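Local atomic coordinates of leucine aminopeptidase 1 (Caenorhabditis elegans, PDB entry 2HC9), a protein that releases N-terminal amino acids, preferably leucine, from peptides as a two-zinc aminopeptidase of the M17 family and probably serves in digestion. Residues E192-S202 / L283-K291. The protein carries 1 engineered substitution. Sequence-based numbering, arbitrary orientation. Where two conformers were deposited one is given.
Sequences EAVKVGNATGS and LEAYSALVK
Val196 lies against the end of Leu283, its CB 3.7 Å from Leu283 CD1, while its CG1 branch also meets Ser287 CB at 3.8 Å. These residues join helix 186-199 to helix 277-290 in the alpha/beta catalytic domain of an M17 aminopeptidase; the axes of the segments 192-199 and 283-290 run nearly parallel, 10° apart, and come within 10.4 Å. With CG anti to the backbone N (chi1 176°), Leu283 sends its two methyls toward helix 186-199, CD1 to Val196 and CD2 to Ala193 CA. Leu283 and Tyr286 also touch Leu236 of strand 232-238, and Leu283 meets Leu302 of strand 297-307, so the pair packs on the central sheet. Farther along, Thr200 CB meets Val290 CG1 at 3.7 Å, the two side chains crossing at about a right angle. Thr200 OG1 donates to Val196 O, which also accepts from Thr200 N, and this bond holds the hydroxyl beside the Tyr286 ring edge, near CE2. A valine in place of Thr200 would probably leave Val196 O without its side-chain donor and put a methyl, not a hydroxyl, near the Tyr286 edge. Gly201, with positive phi, closes helix 186-199 in a Schellman motif and turns the chain so that Ser202 comes to the same ring edge. Val290 CG2 sits over the centre of one ring face, 3.9 Å above its plane, while Ser202 OG lies in that plane, hydrogen-bonded to Tyr286 OH at 2.7 Å.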
# COMPACT_ATOMS: atom_id res chain seq x y z
N GLU A 192 17.47 30.19 -21.89
CA GLU A 192 16.21 30.93 -21.93
C GLU A 192 16.25 32.18 -21.04
O GLU A 192 15.78 33.23 -21.44
CB GLU A 192 15.02 30.02 -21.55
CG GLU A 192 14.77 28.86 -22.55
CD GLU A 192 13.86 29.21 -23.71
OE1 GLU A 192 13.47 30.38 -23.87
OE2 GLU A 192 13.51 28.28 -24.49
N ALA A 193 16.80 32.06 -19.83
CA ALA A 193 16.86 33.20 -18.92
C ALA A 193 17.82 34.24 -19.48
O ALA A 193 17.57 35.47 -19.43
CB ALA A 193 17.35 32.72 -17.53
N VAL A 194 18.94 33.76 -20.00
CA VAL A 194 19.94 34.68 -20.58
C VAL A 194 19.39 35.46 -21.80
O VAL A 194 19.69 36.65 -21.97
CB VAL A 194 21.28 33.96 -20.89
CG1 VAL A 194 22.25 34.90 -21.69
CG2 VAL A 194 21.93 33.52 -19.59
N LYS A 195 18.56 34.81 -22.61
CA LYS A 195 17.87 35.51 -23.70
C LYS A 195 17.03 36.68 -23.21
O LYS A 195 17.09 37.77 -23.76
CB LYS A 195 16.99 34.54 -24.48
CG LYS A 195 17.76 33.67 -25.43
CD LYS A 195 16.82 32.77 -26.25
CE LYS A 195 16.18 33.56 -27.39
NZ LYS A 195 15.22 32.74 -28.18
N VAL A 196 16.24 36.46 -22.16
CA VAL A 196 15.45 37.52 -21.54
C VAL A 196 16.40 38.58 -20.92
O VAL A 196 16.16 39.79 -21.06
CB VAL A 196 14.47 36.96 -20.46
CG1 VAL A 196 13.84 38.11 -19.63
CG2 VAL A 196 13.40 36.07 -21.11
N GLY A 197 17.46 38.12 -20.26
CA GLY A 197 18.51 39.02 -19.74
C GLY A 197 19.04 39.97 -20.82
O GLY A 197 19.18 41.18 -20.57
N ASN A 198 19.32 39.43 -22.00
CA ASN A 198 19.84 40.25 -23.10
C ASN A 198 18.78 41.22 -23.60
O ASN A 198 19.06 42.42 -23.77
CB ASN A 198 20.39 39.37 -24.24
CG ASN A 198 21.88 39.04 -24.07
OD1 ASN A 198 22.75 39.81 -24.47
ND2 ASN A 198 22.17 37.87 -23.50
N ALA A 199 17.56 40.72 -23.83
CA ALA A 199 16.45 41.54 -24.36
C ALA A 199 16.11 42.71 -23.44
O ALA A 199 15.74 43.79 -23.91
CB ALA A 199 15.20 40.68 -24.59
N THR A 200 16.26 42.50 -22.14
CA THR A 200 15.94 43.53 -21.15
C THR A 200 17.12 44.45 -20.76
O THR A 200 16.97 45.28 -19.88
CB THR A 200 15.40 42.90 -19.82
OG1 THR A 200 16.36 41.94 -19.34
CG2 THR A 200 14.02 42.25 -20.05
N GLY A 201 18.28 44.25 -21.38
CA GLY A 201 19.48 44.99 -21.03
C GLY A 201 19.92 44.82 -19.59
O GLY A 201 20.50 45.74 -18.99
N SER A 202 19.67 43.63 -19.03
CA SER A 202 20.00 43.31 -17.64
C SER A 202 21.49 43.13 -17.45
O SER A 202 22.22 42.74 -18.38
CB SER A 202 19.31 41.98 -17.24
OG SER A 202 17.91 42.13 -17.28
N LEU A 283 10.78 34.68 -14.16
CA LEU A 283 11.48 35.17 -15.36
C LEU A 283 10.57 35.99 -16.27
O LEU A 283 10.93 37.08 -16.74
CB LEU A 283 12.02 33.97 -16.15
CG LEU A 283 12.70 34.30 -17.49
CD1 LEU A 283 13.91 35.21 -17.21
CD2 LEU A 283 13.06 33.05 -18.30
N GLU A 284 9.37 35.46 -16.53
CA GLU A 284 8.45 36.13 -17.45
C GLU A 284 7.73 37.31 -16.84
O GLU A 284 7.39 38.26 -17.56
CB GLU A 284 7.48 35.13 -18.09
CG GLU A 284 8.21 33.99 -18.86
CD GLU A 284 9.00 34.49 -20.08
OE1 GLU A 284 8.62 35.54 -20.64
OE2 GLU A 284 9.97 33.80 -20.48
N ALA A 285 7.53 37.28 -15.52
CA ALA A 285 7.11 38.50 -14.80
C ALA A 285 8.14 39.62 -14.90
O ALA A 285 7.79 40.76 -15.15
CB ALA A 285 6.82 38.21 -13.31
N TYR A 286 9.41 39.28 -14.67
CA TYR A 286 10.50 40.23 -14.76
C TYR A 286 10.51 40.84 -16.16
O TYR A 286 10.61 42.06 -16.30
CB TYR A 286 11.82 39.50 -14.48
CG TYR A 286 13.09 40.33 -14.62
CD1 TYR A 286 13.60 41.02 -13.53
CD2 TYR A 286 13.78 40.40 -15.85
CE1 TYR A 286 14.76 41.76 -13.62
CE2 TYR A 286 14.97 41.14 -15.96
CZ TYR A 286 15.45 41.81 -14.83
OH TYR A 286 16.60 42.55 -14.90
N SER A 287 10.41 39.99 -17.17
CA SER A 287 10.37 40.45 -18.56
C SER A 287 9.24 41.47 -18.81
O SER A 287 9.48 42.56 -19.34
CB SER A 287 10.24 39.27 -19.50
OG SER A 287 10.12 39.69 -20.86
N ALA A 288 8.03 41.13 -18.41
CA ALA A 288 6.87 42.04 -18.64
C ALA A 288 7.05 43.39 -17.91
O ALA A 288 6.75 44.46 -18.47
CB ALA A 288 5.57 41.36 -18.20
N LEU A 289 7.55 43.36 -16.67
CA LEU A 289 7.72 44.59 -15.89
C LEU A 289 8.82 45.47 -16.49
O LEU A 289 8.67 46.68 -16.57
CB LEU A 289 8.07 44.25 -14.44
CG LEU A 289 6.89 43.65 -13.63
CD1 LEU A 289 7.38 43.00 -12.30
CD2 LEU A 289 5.80 44.67 -13.37
N VAL A 290 9.94 44.86 -16.85
CA VAL A 290 11.11 45.63 -17.31
C VAL A 290 10.84 46.24 -18.69
O VAL A 290 11.41 47.28 -19.04
CB VAL A 290 12.44 44.79 -17.24
CG1 VAL A 290 13.61 45.54 -17.91
CG2 VAL A 290 12.80 44.55 -15.76
N LYS A 291 9.94 45.62 -19.45
CA LYS A 291 9.55 46.17 -20.75
C LYS A 291 8.77 47.47 -20.62
O LYS A 291 8.58 48.20 -21.61
CB LYS A 291 8.73 45.15 -21.55
CG LYS A 291 9.56 44.00 -22.10
CD LYS A 291 8.63 42.94 -22.69
CE LYS A 291 9.43 41.86 -23.40
NZ LYS A 291 10.06 42.39 -24.63